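L-rhamnose mutarotase (Formosa agariphila, PDB 6HHN) catalyses the anomeric conversion of alpha-L-rhamnose to beta-L-rhamnose, a step in the breakdown of the green-algal polysaccharide ulvan. Local coordinates at residues G24-Y29 with I54-E59; K30-Q35 with A92-V97; D77-E82 with K86-M91; Q96-P99 with P103-I106. All blocks are in the same frame, centred on the assembly; numbering follows the deposited sequence. Where two conformers were deposited one is given.

Interaction 1 of 4, residues G24-Y29 with I54-E59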
loop_
_atom_site.group_PDB
_atom_site.type_symbol
_atom_site.label_atom_id
_atom_site.label_comp_id
_atom_site.label_asym_id
_atom_site.label_seq_id
_atom_site.Cartn_x
_atom_site.Cartn_y
_atom_site.Cartn_z
ATOM N N GLY A 24 -17.675 2.809 9.585
ATOM C CA GLY A 24 -17.700 3.710 10.721
ATOM C C GLY A 24 -16.732 3.406 11.839
ATOM O O GLY A 24 -16.810 4.054 12.891
ATOM N N GLN A 25 -15.809 2.464 11.651
ATOM C CA GLN A 25 -14.963 1.995 12.741
ATOM C C GLN A 25 -13.521 2.474 12.628
ATOM O O GLN A 25 -12.642 1.918 13.288
ATOM C CB GLN A 25 -15.009 0.468 12.825
ATOM C CG GLN A 25 -16.393 -0.079 13.087
ATOM C CD GLN A 25 -16.987 0.471 14.360
ATOM O OE1 GLN A 25 -16.306 0.612 15.372
ATOM N NE2 GLN A 25 -18.258 0.816 14.306
ATOM N N LYS A 26 -13.262 3.515 11.827
ATOM C CA LYS A 26 -11.903 4.025 11.722
ATOM C C LYS A 26 -11.355 4.400 13.091
ATOM O O LYS A 26 -10.206 4.083 13.416
ATOM C CB LYS A 26 -11.848 5.228 10.771
ATOM C CG LYS A 26 -10.455 5.862 10.662
ATOM C CD LYS A 26 -10.474 7.102 9.781
ATOM C CE LYS A 26 -9.176 7.877 9.889
ATOM N NZ LYS A 26 -9.316 9.221 9.247
ATOM N N GLN A 27 -12.155 5.097 13.905
ATOM C CA GLN A 27 -11.646 5.593 15.180
ATOM C C GLN A 27 -11.242 4.436 16.084
ATOM O O GLN A 27 -10.157 4.447 16.693
ATOM C CB GLN A 27 -12.693 6.465 15.870
ATOM C CG GLN A 27 -12.103 7.408 16.907
ATOM C CD GLN A 27 -11.087 8.372 16.301
ATOM O OE1 GLN A 27 -11.270 8.867 15.183
ATOM N NE2 GLN A 27 -10.004 8.626 17.029
ATOM N N ALA A 28 -12.110 3.427 16.193
ATOM C CA ALA A 28 -11.810 2.279 17.039
ATOM C C ALA A 28 -10.571 1.549 16.537
ATOM O O ALA A 28 -9.706 1.146 17.331
ATOM C CB ALA A 28 -13.009 1.333 17.057
ATOM N N TYR A 29 -10.465 1.380 15.217
ATOM C CA TYR A 29 -9.313 0.705 14.635
ATOM C C TYR A 29 -8.033 1.441 14.985
ATOM O O TYR A 29 -7.041 0.837 15.427
ATOM C CB TYR A 29 -9.511 0.612 13.113
ATOM C CG TYR A 29 -8.431 -0.187 12.429
ATOM C CD1 TYR A 29 -8.529 -1.556 12.315
ATOM C CD2 TYR A 29 -7.303 0.430 11.911
ATOM C CE1 TYR A 29 -7.535 -2.292 11.729
ATOM C CE2 TYR A 29 -6.316 -0.299 11.319
ATOM C CZ TYR A 29 -6.440 -1.657 11.211
ATOM O OH TYR A 29 -5.447 -2.393 10.600
ATOM N N ILE A 54 -0.094 0.409 7.849
ATOM C CA ILE A 54 -1.452 0.192 7.357
ATOM C C ILE A 54 -2.068 1.562 7.082
ATOM O O ILE A 54 -1.979 2.464 7.923
ATOM C CB ILE A 54 -2.311 -0.612 8.348
ATOM C CG1 ILE A 54 -1.647 -1.949 8.664
ATOM C CG2 ILE A 54 -3.726 -0.812 7.747
ATOM C CD1 ILE A 54 -2.295 -2.715 9.807
ATOM N N PHE A 55 -2.635 1.725 5.874
ATOM C CA PHE A 55 -3.267 2.950 5.412
ATOM C C PHE A 55 -4.747 2.685 5.162
ATOM O O PHE A 55 -5.144 1.557 4.843
ATOM C CB PHE A 55 -2.622 3.408 4.082
ATOM C CG PHE A 55 -1.129 3.585 4.143
ATOM C CD1 PHE A 55 -0.281 2.520 3.885
ATOM C CD2 PHE A 55 -0.577 4.810 4.454
ATOM C CE1 PHE A 55 1.088 2.673 3.923
ATOM C CE2 PHE A 55 0.804 4.975 4.506
ATOM C CZ PHE A 55 1.637 3.903 4.245
ATOM N N ILE A 56 -5.568 3.722 5.307
ATOM C CA ILE A 56 -7.007 3.588 5.118
ATOM C C ILE A 56 -7.492 4.450 3.958
ATOM O O ILE A 56 -7.006 5.572 3.744
ATOM C CB ILE A 56 -7.764 3.910 6.430
ATOM C CG1 ILE A 56 -9.220 3.443 6.332
ATOM C CG2 ILE A 56 -7.662 5.397 6.765
ATOM C CD1 ILE A 56 -9.977 3.592 7.642
ATOM N N ASP A 57 -8.434 3.884 3.190
ATOM C CA ASP A 57 -9.360 4.600 2.291
ATOM C C ASP A 57 -10.690 4.538 3.058
ATOM O O ASP A 57 -11.440 3.543 2.989
ATOM C CB ASP A 57 -9.483 3.874 0.982
ATOM C CG ASP A 57 -10.321 4.605 -0.030
ATOM O OD1 ASP A 57 -11.171 5.446 0.353
ATOM O OD2 ASP A 57 -10.144 4.276 -1.225
ATOM N N GLU A 58 -10.965 5.580 3.825
ATOM C CA GLU A 58 -12.097 5.509 4.739
ATOM C C GLU A 58 -13.410 5.409 3.973
ATOM O O GLU A 58 -14.330 4.692 4.394
ATOM C CB GLU A 58 -12.114 6.708 5.687
ATOM C CG GLU A 58 -13.256 6.629 6.701
ATOM C CD GLU A 58 -13.207 7.737 7.721
ATOM O OE1 GLU A 58 -13.964 7.665 8.717
ATOM O OE2 GLU A 58 -12.405 8.672 7.524
ATOM N N GLU A 59 -13.510 6.107 2.837
ATOM C CA GLU A 59 -14.771 6.134 2.132
ATOM C C GLU A 59 -15.122 4.791 1.510
ATOM O O GLU A 59 -16.274 4.606 1.105
ATOM C CB GLU A 59 -14.740 7.216 1.051
ATOM C CG GLU A 59 -14.824 8.644 1.560
ATOM C CD GLU A 59 -13.630 9.091 2.360
ATOM O OE1 GLU A 59 -13.780 10.081 3.112
ATOM O OE2 GLU A 59 -12.553 8.473 2.242
HETATM O O HOH W 1 -14.857 4.709 9.412
HETATM O O HOH W 2 -9.759 9.083 6.512
#
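K26 and E58 cross at about a right angle, the lysine methylenes lying against the glutamate carboxylate: K26 CD is 3.4 Å from E58 OE2. Farther along, K26 NZ and E58 OE2 form a long salt bridge at 3.6 Å with no direct hydrogen bond, and a water closes the gap, accepting from K26 NZ at 2.8 Å and donating to E58 OE2. A second water links the backbone N of K26 with E58 OE1. CG of K26 stands anti to the backbone N (chi1 177°), which sets it against I56 CD1 at 3.8 Å, and the extended chain beyond carries NZ on to E109 of the second subunit, its other salt-bridge partner. Helix 26-34 here packs over strand 52-57, as expected of the dimeric alpha-beta barrel fold, and the sheet continues antiparallel into the second subunit. With an alanine here, E58 and E109 of the second subunit would probably lose the cation between them, and the end of I56 its cover. One turn along the helix, Y29, a substrate-binding residue by similarity, crosses I54 at about a right angle; its OH sits 3.3 Å from I54 CD1.

Interaction 2 of 4, residues K30-Q35 with A92-V97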
loop_
_atom_site.group_PDB
_atom_site.type_symbol
_atom_site.label_atom_id
_atom_site.label_comp_id
_atom_site.label_asym_id
_atom_site.label_seq_id
_atom_site.Cartn_x
_atom_site.Cartn_y
_atom_site.Cartn_z
ATOM N N LYS A 30 -8.038 2.763 14.803
ATOM C CA LYS A 30 -6.839 3.547 15.055
ATOM C C LYS A 30 -6.466 3.525 16.531
ATOM O O LYS A 30 -5.287 3.363 16.881
ATOM C CB LYS A 30 -7.044 4.980 14.568
ATOM C CG LYS A 30 -5.831 5.862 14.791
ATOM C CD LYS A 30 -5.718 6.946 13.722
ATOM C CE LYS A 30 -4.554 7.892 13.997
ATOM N NZ LYS A 30 -3.887 7.643 15.316
ATOM N N GLU A 31 -7.449 3.683 17.419
ATOM C CA GLU A 31 -7.150 3.688 18.849
ATOM C C GLU A 31 -6.588 2.343 19.304
ATOM O O GLU A 31 -5.627 2.294 20.086
ATOM C CB GLU A 31 -8.409 4.039 19.640
ATOM C CG GLU A 31 -8.915 5.438 19.344
ATOM C CD GLU A 31 -10.270 5.718 19.957
ATOM O OE1 GLU A 31 -10.844 4.799 20.582
ATOM O OE2 GLU A 31 -10.760 6.860 19.808
ATOM N N ARG A 32 -7.173 1.237 18.829
ATOM C CA ARG A 32 -6.663 -0.075 19.224
ATOM C C ARG A 32 -5.247 -0.289 18.702
ATOM O O ARG A 32 -4.418 -0.915 19.382
ATOM C CB ARG A 32 -7.612 -1.174 18.748
ATOM C CG ARG A 32 -8.961 -1.175 19.446
ATOM C CD ARG A 32 -9.866 -2.334 19.018
ATOM N NE ARG A 32 -11.281 -2.068 19.328
ATOM C CZ ARG A 32 -12.291 -2.899 19.057
ATOM N NH1 ARG A 32 -12.060 -4.074 18.488
ATOM N NH2 ARG A 32 -13.542 -2.551 19.353
ATOM N N HIS A 33 -4.942 0.226 17.502
ATOM C CA HIS A 33 -3.596 0.060 16.968
ATOM C C HIS A 33 -2.591 0.978 17.644
ATOM O O HIS A 33 -1.413 0.611 17.763
ATOM C CB HIS A 33 -3.605 0.212 15.439
ATOM C CG HIS A 33 -4.166 -0.991 14.766
ATOM N ND1 HIS A 33 -3.376 -1.978 14.207
ATOM C CD2 HIS A 33 -5.444 -1.428 14.675
ATOM C CE1 HIS A 33 -4.150 -2.958 13.772
ATOM N NE2 HIS A 33 -5.406 -2.649 14.044
ATOM N N ASP A 34 -3.028 2.149 18.110
ATOM C CA ASP A 34 -2.164 2.990 18.927
ATOM C C ASP A 34 -1.766 2.267 20.211
ATOM O O ASP A 34 -0.720 2.570 20.800
ATOM C CB ASP A 34 -2.877 4.298 19.293
ATOM C CG ASP A 34 -3.006 5.271 18.119
ATOM O OD1 ASP A 34 -2.372 5.066 17.059
ATOM O OD2 ASP A 34 -3.754 6.257 18.275
ATOM N N GLN A 35 -2.598 1.321 20.659
ATOM C CA GLN A 35 -2.360 0.533 21.866
ATOM C C GLN A 35 -2.029 -0.923 21.544
ATOM O O GLN A 35 -2.291 -1.826 22.354
ATOM C CB GLN A 35 -3.577 0.592 22.789
ATOM C CG GLN A 35 -4.014 1.992 23.168
ATOM C CD GLN A 35 -2.911 2.785 23.835
ATOM O OE1 GLN A 35 -2.191 2.268 24.696
ATOM N NE2 GLN A 35 -2.764 4.045 23.438
ATOM N N ALA A 92 -12.262 -8.559 16.203
ATOM C CA ALA A 92 -13.178 -9.188 15.259
ATOM C C ALA A 92 -14.496 -8.438 15.102
ATOM O O ALA A 92 -15.180 -8.649 14.102
ATOM C CB ALA A 92 -13.459 -10.622 15.703
ATOM N N ASP A 93 -14.846 -7.575 16.050
ATOM C CA ASP A 93 -16.105 -6.842 15.974
ATOM C C ASP A 93 -16.062 -5.699 14.978
ATOM O O ASP A 93 -17.130 -5.254 14.529
ATOM C CB ASP A 93 -16.487 -6.282 17.351
ATOM C CG ASP A 93 -15.370 -5.423 18.003
ATOM O OD1 ASP A 93 -14.162 -5.635 17.742
ATOM O OD2 ASP A 93 -15.710 -4.535 18.813
ATOM N N ILE A 94 -14.883 -5.195 14.626
ATOM C CA ILE A 94 -14.791 -4.027 13.750
ATOM C C ILE A 94 -14.150 -4.326 12.413
ATOM O O ILE A 94 -14.089 -3.429 11.566
ATOM C CB ILE A 94 -14.103 -2.837 14.444
ATOM C CG1 ILE A 94 -12.643 -3.152 14.723
ATOM C CG2 ILE A 94 -14.880 -2.495 15.732
ATOM C CD1 ILE A 94 -11.920 -2.003 15.414
ATOM N N MET A 95 -13.648 -5.538 12.193
ATOM C CA MET A 95 -13.032 -5.953 10.941
ATOM C C MET A 95 -13.919 -6.982 10.244
ATOM O O MET A 95 -14.689 -7.692 10.888
ATOM C CB MET A 95 -11.666 -6.633 11.200
ATOM C CG MET A 95 -10.639 -5.804 11.934
ATOM S SD MET A 95 -9.874 -4.601 10.855
ATOM C CE MET A 95 -8.906 -5.663 9.764
ATOM N N GLN A 96 -13.795 -7.056 8.922
ATOM C CA GLN A 96 -14.350 -8.160 8.160
ATOM C C GLN A 96 -13.464 -9.379 8.366
ATOM O O GLN A 96 -12.279 -9.365 8.017
ATOM C CB GLN A 96 -14.447 -7.795 6.689
ATOM C CG GLN A 96 -15.263 -8.755 5.903
ATOM C CD GLN A 96 -15.429 -8.320 4.455
ATOM O OE1 GLN A 96 -16.239 -7.460 4.134
ATOM N NE2 GLN A 96 -14.623 -8.884 3.595
ATOM N N VAL A 97 -14.013 -10.416 8.987
ATOM C CA VAL A 97 -13.219 -11.543 9.426
ATOM C C VAL A 97 -13.825 -12.863 8.993
ATOM O O VAL A 97 -15.013 -12.967 8.698
ATOM C CB VAL A 97 -13.010 -11.569 10.954
ATOM C CG1 VAL A 97 -12.339 -10.316 11.440
ATOM C CG2 VAL A 97 -14.337 -11.778 11.680
#
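R32 grips the carboxylate of D93 end-on with two nitrogens, one to each oxygen. The bond from R32 NH1 to D93 OD1 is 2.7 Å long and nearly straight at 172°, reaching the syn lone pair of OD1; the bond from R32 NH2 to D93 OD2 measures 3.0 Å and meets OD2 on its syn side, somewhat out of the carboxylate plane. Guanidinium and carboxylate planes lie only 16° apart, and both oxygens sit close to the guanidinium plane, so the pair is nearly flat. D93 attains this by placing CG between its backbone N and carbonyl carbon (chi1 54°), which turns the carboxylate back toward the helix.

The buried, apolar part lies over one guanidinium face. There I94 CD1 sits 3.6 Å above the plane, displaced toward the rim, with R32 NH1 as its nearest guanidinium atom at 3.7 Å. I94 is buried and also packs on A28, whereas D93 is exposed, so the charged edge lies on the solvent side. The contact ties helix 26-34 of the dimeric alpha-beta barrel to the loop that follows helix 82-91, and F90 of helix 82-91 makes a cation-pi contact with R32. A leucine in place of R32 would probably leave the D93 carboxylate without its cationic mate and the loop less firmly held to the helix. The neighbouring H33, proton donor by similarity, stacks on Y29 and meets W87 edge-to-face.

Interaction 3 of 4, residues D77-E82 with K86-M91; sequences DLANNE and KWWDFM
The N-terminal turns of helix 82-91 and the short 3-10 segment 78-80 before it make this contact, which brings W88, a substrate-binding residue by similarity, against the chain leading into its own helix. W88 CH2 approaches A79 CA at 3.8 Å and A79 CB at 4.0 Å, obliquely to the indole. CG of W88 stands anti to its carbonyl carbon, and chi1 of -70° together with chi2 of -14° brings the six-membered ring toward A79. W88 also packs on S102 and P103 of the later loop.

Within the helix, K86 N donates to E82 O at 3.0 Å and 155°, the first-turn bond. E82 and K86 lie side by side, pointing the same way, with E82 CG 3.8 Å from K86 CE. Their charged ends stay apart, since E82 OE1 and K86 NZ are 4.7 Å from each other; any attraction is therefore probably weak and through space. N81 occupies the N-cap, its OD1 accepting from the backbone N of V84 and, weakly, of I83. A side-chain N-cap followed by an i to i+4 backbone bond is characteristic of an alpha-helix N-terminus.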
loop_
_atom_site.group_PDB
_atom_site.type_symbol
_atom_site.label_atom_id
_atom_site.label_comp_id
_atom_site.label_asym_id
_atom_site.label_seq_id
_atom_site.Cartn_x
_atom_site.Cartn_y
_atom_site.Cartn_z
ATOM N N ASP A 77 5.392 -19.337 12.182
ATOM C CA ASP A 77 4.023 -19.504 11.699
ATOM C C ASP A 77 3.042 -18.708 12.561
ATOM O O ASP A 77 2.354 -19.271 13.418
ATOM C CB ASP A 77 3.632 -20.979 11.706
ATOM C CG ASP A 77 2.256 -21.219 11.119
ATOM O OD1 ASP A 77 1.690 -20.278 10.518
ATOM O OD2 ASP A 77 1.740 -22.346 11.263
ATOM N N LEU A 78 2.966 -17.399 12.304
ATOM C CA LEU A 78 2.209 -16.505 13.172
ATOM C C LEU A 78 0.730 -16.854 13.222
ATOM O O LEU A 78 0.065 -16.569 14.222
ATOM C CB LEU A 78 2.377 -15.060 12.708
ATOM C CG LEU A 78 3.713 -14.397 13.030
ATOM C CD1 LEU A 78 3.705 -12.971 12.515
ATOM C CD2 LEU A 78 3.980 -14.425 14.517
ATOM N N ALA A 79 0.181 -17.441 12.158
ATOM C CA ALA A 79 -1.236 -17.770 12.181
ATOM C C ALA A 79 -1.578 -18.775 13.270
ATOM O O ALA A 79 -2.733 -18.845 13.695
ATOM C CB ALA A 79 -1.680 -18.307 10.822
ATOM N N ASN A 80 -0.601 -19.541 13.744
ATOM C CA ASN A 80 -0.833 -20.527 14.790
ATOM C C ASN A 80 -0.387 -20.042 16.161
ATOM O O ASN A 80 -0.390 -20.820 17.117
ATOM C CB ASN A 80 -0.128 -21.835 14.440
ATOM C CG ASN A 80 -0.847 -22.604 13.353
ATOM O OD1 ASN A 80 -2.076 -22.680 13.342
ATOM N ND2 ASN A 80 -0.086 -23.170 12.426
ATOM N N ASN A 81 -0.020 -18.781 16.285
ATOM C CA ASN A 81 0.471 -18.246 17.543
ATOM C C ASN A 81 -0.690 -17.773 18.406
ATOM O O ASN A 81 -1.601 -17.096 17.919
ATOM C CB ASN A 81 1.430 -17.095 17.258
ATOM C CG ASN A 81 1.893 -16.419 18.514
ATOM O OD1 ASN A 81 1.202 -15.549 19.041
ATOM N ND2 ASN A 81 3.075 -16.807 19.008
ATOM N N GLU A 82 -0.635 -18.104 19.702
ATOM C CA GLU A 82 -1.749 -17.823 20.607
ATOM C C GLU A 82 -2.010 -16.326 20.747
ATOM O O GLU A 82 -3.171 -15.897 20.879
ATOM C CB GLU A 82 -1.455 -18.459 21.972
ATOM C CG GLU A 82 -2.459 -18.148 23.068
ATOM C CD GLU A 82 -2.108 -18.795 24.408
ATOM O OE1 GLU A 82 -3.044 -19.167 25.152
ATOM O OE2 GLU A 82 -0.899 -18.935 24.716
ATOM N N LYS A 86 -5.381 -14.239 19.790
ATOM C CA LYS A 86 -6.048 -13.351 20.735
ATOM C C LYS A 86 -6.260 -11.964 20.149
ATOM O O LYS A 86 -7.293 -11.332 20.395
ATOM C CB LYS A 86 -5.252 -13.270 22.043
ATOM C CG LYS A 86 -5.414 -14.476 22.929
ATOM C CD LYS A 86 -4.384 -14.443 24.035
ATOM C CE LYS A 86 -4.550 -15.607 24.996
ATOM N NZ LYS A 86 -5.790 -15.460 25.797
ATOM N N TRP A 87 -5.286 -11.465 19.369
ATOM C CA TRP A 87 -5.454 -10.170 18.711
ATOM C C TRP A 87 -6.600 -10.221 17.696
ATOM O O TRP A 87 -7.444 -9.324 17.658
ATOM C CB TRP A 87 -4.132 -9.736 18.039
ATOM C CG TRP A 87 -4.252 -8.387 17.376
ATOM C CD1 TRP A 87 -4.341 -8.141 16.039
ATOM C CD2 TRP A 87 -4.305 -7.119 18.025
ATOM N NE1 TRP A 87 -4.443 -6.781 15.807
ATOM C CE2 TRP A 87 -4.420 -6.133 17.013
ATOM C CE3 TRP A 87 -4.251 -6.710 19.364
ATOM C CZ2 TRP A 87 -4.506 -4.772 17.302
ATOM C CZ3 TRP A 87 -4.312 -5.355 19.646
ATOM C CH2 TRP A 87 -4.461 -4.405 18.616
ATOM N N TRP A 88 -6.656 -11.275 16.900
ATOM C CA TRP A 88 -7.778 -11.433 15.978
ATOM C C TRP A 88 -9.104 -11.416 16.731
ATOM O O TRP A 88 -10.065 -10.743 16.316
ATOM C CB TRP A 88 -7.615 -12.740 15.223
ATOM C CG TRP A 88 -6.498 -12.762 14.243
ATOM C CD1 TRP A 88 -5.786 -11.698 13.765
ATOM C CD2 TRP A 88 -5.951 -13.924 13.623
ATOM N NE1 TRP A 88 -4.843 -12.132 12.859
ATOM C CE2 TRP A 88 -4.926 -13.498 12.762
ATOM C CE3 TRP A 88 -6.247 -15.286 13.700
ATOM C CZ2 TRP A 88 -4.189 -14.389 11.993
ATOM C CZ3 TRP A 88 -5.505 -16.169 12.947
ATOM C CH2 TRP A 88 -4.492 -15.718 12.104
ATOM N N ASP A 89 -9.198 -12.172 17.827
ATOM C CA ASP A 89 -10.446 -12.179 18.587
ATOM C C ASP A 89 -10.794 -10.774 19.078
ATOM O O ASP A 89 -11.959 -10.360 19.069
ATOM C CB ASP A 89 -10.310 -13.098 19.804
ATOM C CG ASP A 89 -10.198 -14.590 19.458
ATOM O OD1 ASP A 89 -10.496 -15.008 18.325
ATOM O OD2 ASP A 89 -9.802 -15.367 20.367
ATOM N N PHE A 90 -9.796 -10.036 19.577
ATOM C CA PHE A 90 -10.013 -8.688 20.102
ATOM C C PHE A 90 -10.522 -7.730 19.037
ATOM O O PHE A 90 -11.325 -6.837 19.343
ATOM C CB PHE A 90 -8.679 -8.232 20.693
ATOM C CG PHE A 90 -8.644 -6.838 21.221
ATOM C CD1 PHE A 90 -9.369 -6.464 22.324
ATOM C CD2 PHE A 90 -7.785 -5.904 20.650
ATOM C CE1 PHE A 90 -9.301 -5.179 22.830
ATOM C CE2 PHE A 90 -7.695 -4.628 21.154
ATOM C CZ PHE A 90 -8.452 -4.257 22.250
ATOM N N MET A 91 -10.095 -7.906 17.787
ATOM C CA MET A 91 -10.415 -7.003 16.699
ATOM C C MET A 91 -11.654 -7.416 15.906
ATOM O O MET A 91 -12.054 -6.681 14.993
ATOM C CB MET A 91 -9.218 -6.929 15.741
ATOM C CG MET A 91 -7.987 -6.250 16.331
ATOM S SD MET A 91 -8.271 -4.548 16.783
ATOM C CE MET A 91 -8.762 -3.897 15.197
#

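Interaction 4 of 4, residues Q96-P99 with P103-I106; sequences QVNP and PVSI
Q96 O is the hub of the contact. V104 N donates to it at 3.0 Å with an angle of 155°, the donor lying 23° from the carbonyl plane, and P103 CA adds a CA-H...O contact to the same oxygen at 3.5 Å. The backbones come close enough for V97 and P103 to form a single beta bridge, their CA atoms 4.2 Å apart.

Side-chain contacts flank the bridge. The Q96 chain, extended with CG anti to the backbone N (chi1 -168°), crosses V104 obliquely and brings NE2 to 3.9 Å from V104 CG1. Q96 touches both methyls of V104, while N98 OD1 reaches V104 CG2 at 3.9 Å, where the two side chains cross at about a right angle. On the proline, V97 CG1 rests against P103 CA.

Polar atoms are joined further out by solvent. One water lies between Q96 O and V104 O, and another donates to P103 O at 2.8 Å while receiving a weak bond from N98 ND2, whose stronger partner is the hydroxyl of S102. Beyond this shell, Q96 is backbone-bonded to K20 of strand 13-20, P103 packs on M19 of that strand, and I106 is backbone-bonded to K18. The isolated beta bridge closes the loop just before strand 106-114, which pairs antiparallel with strand 13-20 in the sheet of the dimeric alpha-beta barrel.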
loop_
_atom_site.group_PDB
_atom_site.type_symbol
_atom_site.label_atom_id
_atom_site.label_comp_id
_atom_site.label_asym_id
_atom_site.label_seq_id
_atom_site.Cartn_x
_atom_site.Cartn_y
_atom_site.Cartn_z
ATOM N N GLN A 96 -13.795 -7.056 8.922
ATOM C CA GLN A 96 -14.350 -8.160 8.160
ATOM C C GLN A 96 -13.464 -9.379 8.366
ATOM O O GLN A 96 -12.279 -9.365 8.017
ATOM C CB GLN A 96 -14.447 -7.795 6.689
ATOM C CG GLN A 96 -15.263 -8.755 5.903
ATOM C CD GLN A 96 -15.429 -8.320 4.455
ATOM O OE1 GLN A 96 -16.239 -7.460 4.134
ATOM N NE2 GLN A 96 -14.623 -8.884 3.595
ATOM N N VAL A 97 -14.013 -10.416 8.987
ATOM C CA VAL A 97 -13.219 -11.543 9.426
ATOM C C VAL A 97 -13.825 -12.863 8.993
ATOM O O VAL A 97 -15.013 -12.967 8.698
ATOM C CB VAL A 97 -13.010 -11.569 10.954
ATOM C CG1 VAL A 97 -12.339 -10.316 11.440
ATOM C CG2 VAL A 97 -14.337 -11.778 11.680
ATOM N N ASN A 98 -12.970 -13.874 8.993
ATOM C CA ASN A 98 -13.334 -15.260 8.805
ATOM C C ASN A 98 -13.915 -15.851 10.080
ATOM O O ASN A 98 -13.876 -15.233 11.143
ATOM C CB ASN A 98 -12.075 -16.031 8.429
ATOM C CG ASN A 98 -11.530 -15.609 7.107
ATOM O OD1 ASN A 98 -12.248 -15.626 6.113
ATOM N ND2 ASN A 98 -10.272 -15.175 7.081
ATOM N N PRO A 99 -14.496 -17.050 9.978
ATOM C CA PRO A 99 -15.004 -17.727 11.182
ATOM C C PRO A 99 -14.010 -17.850 12.325
ATOM O O PRO A 99 -14.433 -17.805 13.491
ATOM C CB PRO A 99 -15.456 -19.091 10.631
ATOM C CG PRO A 99 -15.919 -18.758 9.209
ATOM C CD PRO A 99 -14.858 -17.761 8.735
ATOM N N PRO A 103 -8.596 -11.701 9.897
ATOM C CA PRO A 103 -9.155 -10.769 8.915
ATOM C C PRO A 103 -9.108 -11.349 7.518
ATOM O O PRO A 103 -8.162 -12.039 7.133
ATOM C CB PRO A 103 -8.247 -9.537 9.017
ATOM C CG PRO A 103 -7.050 -9.964 9.724
ATOM C CD PRO A 103 -7.408 -11.148 10.587
ATOM N N VAL A 104 -10.185 -11.107 6.762
ATOM C CA VAL A 104 -10.133 -11.322 5.324
ATOM C C VAL A 104 -8.985 -10.505 4.761
ATOM O O VAL A 104 -8.785 -9.343 5.132
ATOM C CB VAL A 104 -11.482 -10.924 4.701
ATOM C CG1 VAL A 104 -11.405 -10.988 3.195
ATOM C CG2 VAL A 104 -12.594 -11.841 5.229
ATOM N N SER A 105 -8.220 -11.114 3.864
ATOM C CA SER A 105 -7.011 -10.481 3.348
ATOM C C SER A 105 -6.822 -10.870 1.895
ATOM O O SER A 105 -6.842 -12.061 1.578
ATOM C CB SER A 105 -5.813 -10.977 4.166
ATOM O OG SER A 105 -4.642 -10.265 3.866
ATOM N N ILE A 106 -6.652 -9.884 1.030
ATOM C CA ILE A 106 -6.462 -10.074 -0.411
ATOM C C ILE A 106 -5.033 -9.675 -0.745
ATOM O O ILE A 106 -4.657 -8.514 -0.540
ATOM C CB ILE A 106 -7.461 -9.211 -1.206
ATOM C CG1 ILE A 106 -8.904 -9.528 -0.823
ATOM C CG2 ILE A 106 -7.215 -9.360 -2.710
ATOM C CD1 ILE A 106 -9.431 -10.764 -1.437
HETATM O O HOH W 3 -10.358 -7.654 6.625
HETATM O O HOH W 4 -7.515 -14.447 5.754
#

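Interaction 1 is the buried contact, interaction 2 is partly buried, and interactions 3 and 4 lie at the surface. Interactions 1 and 2 share helix 26-34: one sets it on the sheet near the dimer interface, the other ties it to the 92-97 loop, and they meet where Y29 CE1 lies 3.4 Å from M95 SD. Interaction 3 is nested inside the loop closed by interaction 2. Interactions 2 and 4 share Q96 and V97. Chemistry follows position: ion pairs, one water-assisted, join helix 26-34 to the turn after strand 52-57 and to the 92-97 loop, whereas interactions 3 and 4 rely on backbone bonds and light apolar packing, with bridging waters in interaction 4.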